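Local atomic coordinates of DNA polymerase epsilon subunit 3 (Drosophila melanogaster, PDB entry 2BYK), a protein that pairs with Chrac-16 as a histone-fold heterodimer that binds DNA and facilitates nucleosome sliding, and also serves as an accessory subunit of DNA polymerase epsilon. Residues T53-K58 with I69-T74. Residues are numbered along the deposited sequence; the frame is centred on the assembly and turned at random.
Sequences TALAHK and ILQTLT
Leu55 and Thr72 mark the point where two helical segments come nearest, their CA atoms 7.0 Å apart. Residues 53-58 lie toward the C-terminal end of the long helix 31-58, and 69-74 belong to the short helix 66-75 that follows the connecting loop. One side chain does the reaching: Leu55 has CG anti to the backbone N (chi1 -179°), which sends it toward helix 66-75, and chi2 of 58° turns CD2 rather than CD1 onto that helix. The methyl sits in the corner between two residues, with Gln71 CB and Thr72 OG1 each 3.4 Å from Leu55 CD2. The glutamine chain lies roughly perpendicular to the leucine, whereas Leu55 and Thr72 run antiparallel, side by side. Beyond CG the Gln71 chain is extended, and the turn of its amide leaves OE1 3.8 Å from Leu55 CD2 near the exposed border of the contact. The buried Thr72 hydroxyl is hydrogen-bonded to the carbonyl of Asp68, one turn back, and more weakly to Ser52 OG, so it can sit against the leucine without lacking a polar partner. This is the histone-fold junction between the long central helix and the short helix after it. Farther back on helix 31-58, Phe44 and Val48 take Leu73, which Leu85 of helix 82-96 also touches, while Ile69, Leu70 and Leu73 meet apolar side chains of the partner protein's chain.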
ATOM      1  N   THR B  53      13.217   4.491  -4.461  1.00 59.18           N
ATOM      2  CA  THR B  53      14.377   4.421  -5.342  1.00 60.14           C
ATOM      3  C   THR B  53      14.960   5.823  -5.468  1.00 61.20           C
ATOM      4  O   THR B  53      16.179   6.013  -5.427  1.00 60.88           O
ATOM      5  CB  THR B  53      13.986   3.934  -6.753  1.00 59.63           C
ATOM      6  OG1 THR B  53      13.497   2.592  -6.680  1.00 61.84           O
ATOM      7  CG2 THR B  53      15.183   3.969  -7.684  1.00 59.45           C
ATOM      8  N   ALA B  54      14.072   6.801  -5.626  1.00 61.91           N
ATOM      9  CA  ALA B  54      14.466   8.196  -5.754  1.00 62.28           C
ATOM     10  C   ALA B  54      15.208   8.656  -4.507  1.00 64.04           C
ATOM     11  O   ALA B  54      16.320   9.171  -4.602  1.00 64.76           O
ATOM     12  CB  ALA B  54      13.241   9.050  -5.973  1.00 62.26           C
ATOM     13  N   LEU B  55      14.586   8.460  -3.344  1.00 66.01           N
ATOM     14  CA  LEU B  55      15.156   8.846  -2.050  1.00 66.76           C
ATOM     15  C   LEU B  55      16.516   8.198  -1.801  1.00 68.06           C
ATOM     16  O   LEU B  55      17.403   8.791  -1.188  1.00 66.76           O
ATOM     17  CB  LEU B  55      14.189   8.460  -0.931  1.00 66.05           C
ATOM     18  CG  LEU B  55      14.611   8.805   0.493  1.00 65.55           C
ATOM     19  CD1 LEU B  55      14.860  10.299   0.618  1.00 65.77           C
ATOM     20  CD2 LEU B  55      13.522   8.362   1.442  1.00 65.93           C
ATOM     21  N   ALA B  56      16.666   6.972  -2.282  1.00 71.01           N
ATOM     22  CA  ALA B  56      17.909   6.240  -2.135  1.00 74.57           C
ATOM     23  C   ALA B  56      19.043   6.889  -2.937  1.00 77.92           C
ATOM     24  O   ALA B  56      20.203   6.782  -2.560  1.00 77.59           O
ATOM     25  CB  ALA B  56      17.708   4.796  -2.573  1.00 72.84           C
ATOM     26  N   HIS B  57      18.717   7.557  -4.042  1.00 82.68           N
ATOM     27  CA  HIS B  57      19.750   8.210  -4.845  1.00 87.12           C
ATOM     28  C   HIS B  57      20.048   9.610  -4.320  1.00 89.39           C
ATOM     29  O   HIS B  57      21.145  10.122  -4.528  1.00 89.84           O
ATOM     30  CB  HIS B  57      19.344   8.282  -6.327  1.00 89.17           C
ATOM     31  CG  HIS B  57      20.354   8.971  -7.203  1.00 92.95           C
ATOM     32  ND1 HIS B  57      20.451  10.345  -7.297  1.00 94.04           N
ATOM     33  CD2 HIS B  57      21.313   8.474  -8.022  1.00 93.70           C
ATOM     34  CE1 HIS B  57      21.424  10.663  -8.134  1.00 94.39           C
ATOM     35  NE2 HIS B  57      21.962   9.545  -8.588  1.00 94.53           N
ATOM     36  N   LYS B  58      19.079  10.221  -3.637  1.00 92.35           N
ATOM     37  CA  LYS B  58      19.258  11.567  -3.073  1.00 94.67           C
ATOM     38  C   LYS B  58      20.294  11.500  -1.951  1.00 95.36           C
ATOM     39  O   LYS B  58      20.872  12.514  -1.554  1.00 96.13           O
ATOM     40  CB  LYS B  58      17.933  12.112  -2.513  1.00 95.82           C
ATOM     41  CG  LYS B  58      18.010  13.564  -2.017  1.00 97.83           C
ATOM     42  CD  LYS B  58      16.714  14.045  -1.347  1.00 99.26           C
ATOM     43  CE  LYS B  58      16.473  13.357  -0.001  1.00100.55           C
ATOM     44  NZ  LYS B  58      15.264  13.876   0.710  1.00100.80           N
ATOM     45  N   ILE B  69      12.448   3.056   2.475  1.00 62.89           N
ATOM     46  CA  ILE B  69      11.043   2.779   2.217  1.00 61.16           C
ATOM     47  C   ILE B  69      10.243   3.345   3.378  1.00 60.11           C
ATOM     48  O   ILE B  69       9.150   3.871   3.190  1.00 60.56           O
ATOM     49  CB  ILE B  69      10.759   1.258   2.109  1.00 60.71           C
ATOM     50  CG1 ILE B  69      11.529   0.663   0.929  1.00 60.08           C
ATOM     51  CG2 ILE B  69       9.265   1.015   1.922  1.00 59.00           C
ATOM     52  CD1 ILE B  69      11.399  -0.839   0.811  1.00 59.27           C
ATOM     53  N   LEU B  70      10.792   3.240   4.583  1.00 58.89           N
ATOM     54  CA  LEU B  70      10.102   3.760   5.752  1.00 58.15           C
ATOM     55  C   LEU B  70      10.013   5.279   5.666  1.00 58.47           C
ATOM     56  O   LEU B  70       9.022   5.869   6.089  1.00 58.44           O
ATOM     57  CB  LEU B  70      10.815   3.320   7.041  1.00 56.65           C
ATOM     58  CG  LEU B  70      10.619   1.843   7.418  1.00 55.29           C
ATOM     59  CD1 LEU B  70      11.364   1.530   8.700  1.00 54.34           C
ATOM     60  CD2 LEU B  70       9.131   1.539   7.580  1.00 53.47           C
ATOM     61  N   GLN B  71      11.043   5.905   5.098  1.00 59.68           N
ATOM     62  CA  GLN B  71      11.071   7.362   4.942  1.00 60.42           C
ATOM     63  C   GLN B  71      10.175   7.833   3.797  1.00 59.70           C
ATOM     64  O   GLN B  71       9.542   8.877   3.895  1.00 60.13           O
ATOM     65  CB  GLN B  71      12.499   7.849   4.696  1.00 61.96           C
ATOM     66  CG  GLN B  71      13.434   7.643   5.869  1.00 65.17           C
ATOM     67  CD  GLN B  71      14.866   8.049   5.558  1.00 68.32           C
ATOM     68  OE1 GLN B  71      15.454   7.594   4.568  1.00 71.34           O
ATOM     69  NE2 GLN B  71      15.439   8.901   6.408  1.00 69.05           N
ATOM     70  N   THR B  72      10.134   7.072   2.709  1.00 58.43           N
ATOM     71  CA  THR B  72       9.294   7.421   1.572  1.00 57.17           C
ATOM     72  C   THR B  72       7.817   7.318   1.956  1.00 58.05           C
ATOM     73  O   THR B  72       6.987   8.076   1.464  1.00 59.00           O
ATOM     74  CB  THR B  72       9.579   6.501   0.377  1.00 55.22           C
ATOM     75  OG1 THR B  72      10.911   6.735  -0.084  1.00 53.82           O
ATOM     76  CG2 THR B  72       8.609   6.767  -0.751  1.00 54.33           C
ATOM     77  N   LEU B  73       7.487   6.385   2.841  1.00 59.06           N
ATOM     78  CA  LEU B  73       6.105   6.228   3.269  1.00 59.90           C
ATOM     79  C   LEU B  73       5.666   7.410   4.117  1.00 62.73           C
ATOM     80  O   LEU B  73       4.563   7.920   3.926  1.00 63.44           O
ATOM     81  CB  LEU B  73       5.911   4.931   4.064  1.00 56.77           C
ATOM     82  CG  LEU B  73       5.876   3.605   3.306  1.00 54.86           C
ATOM     83  CD1 LEU B  73       5.671   2.484   4.290  1.00 54.61           C
ATOM     84  CD2 LEU B  73       4.754   3.606   2.286  1.00 54.64           C
ATOM     85  N   THR B  74       6.510   7.850   5.052  1.00 65.54           N
ATOM     86  CA  THR B  74       6.142   8.985   5.907  1.00 69.43           C
ATOM     87  C   THR B  74       6.074  10.223   5.029  1.00 70.14           C
ATOM     88  O   THR B  74       5.311  11.150   5.281  1.00 70.27           O
ATOM     89  CB  THR B  74       7.176   9.250   7.046  1.00 70.08           C
ATOM     90  OG1 THR B  74       8.360   9.843   6.503  1.00 72.64           O
ATOM     91  CG2 THR B  74       7.556   7.958   7.743  1.00 72.06           C
TER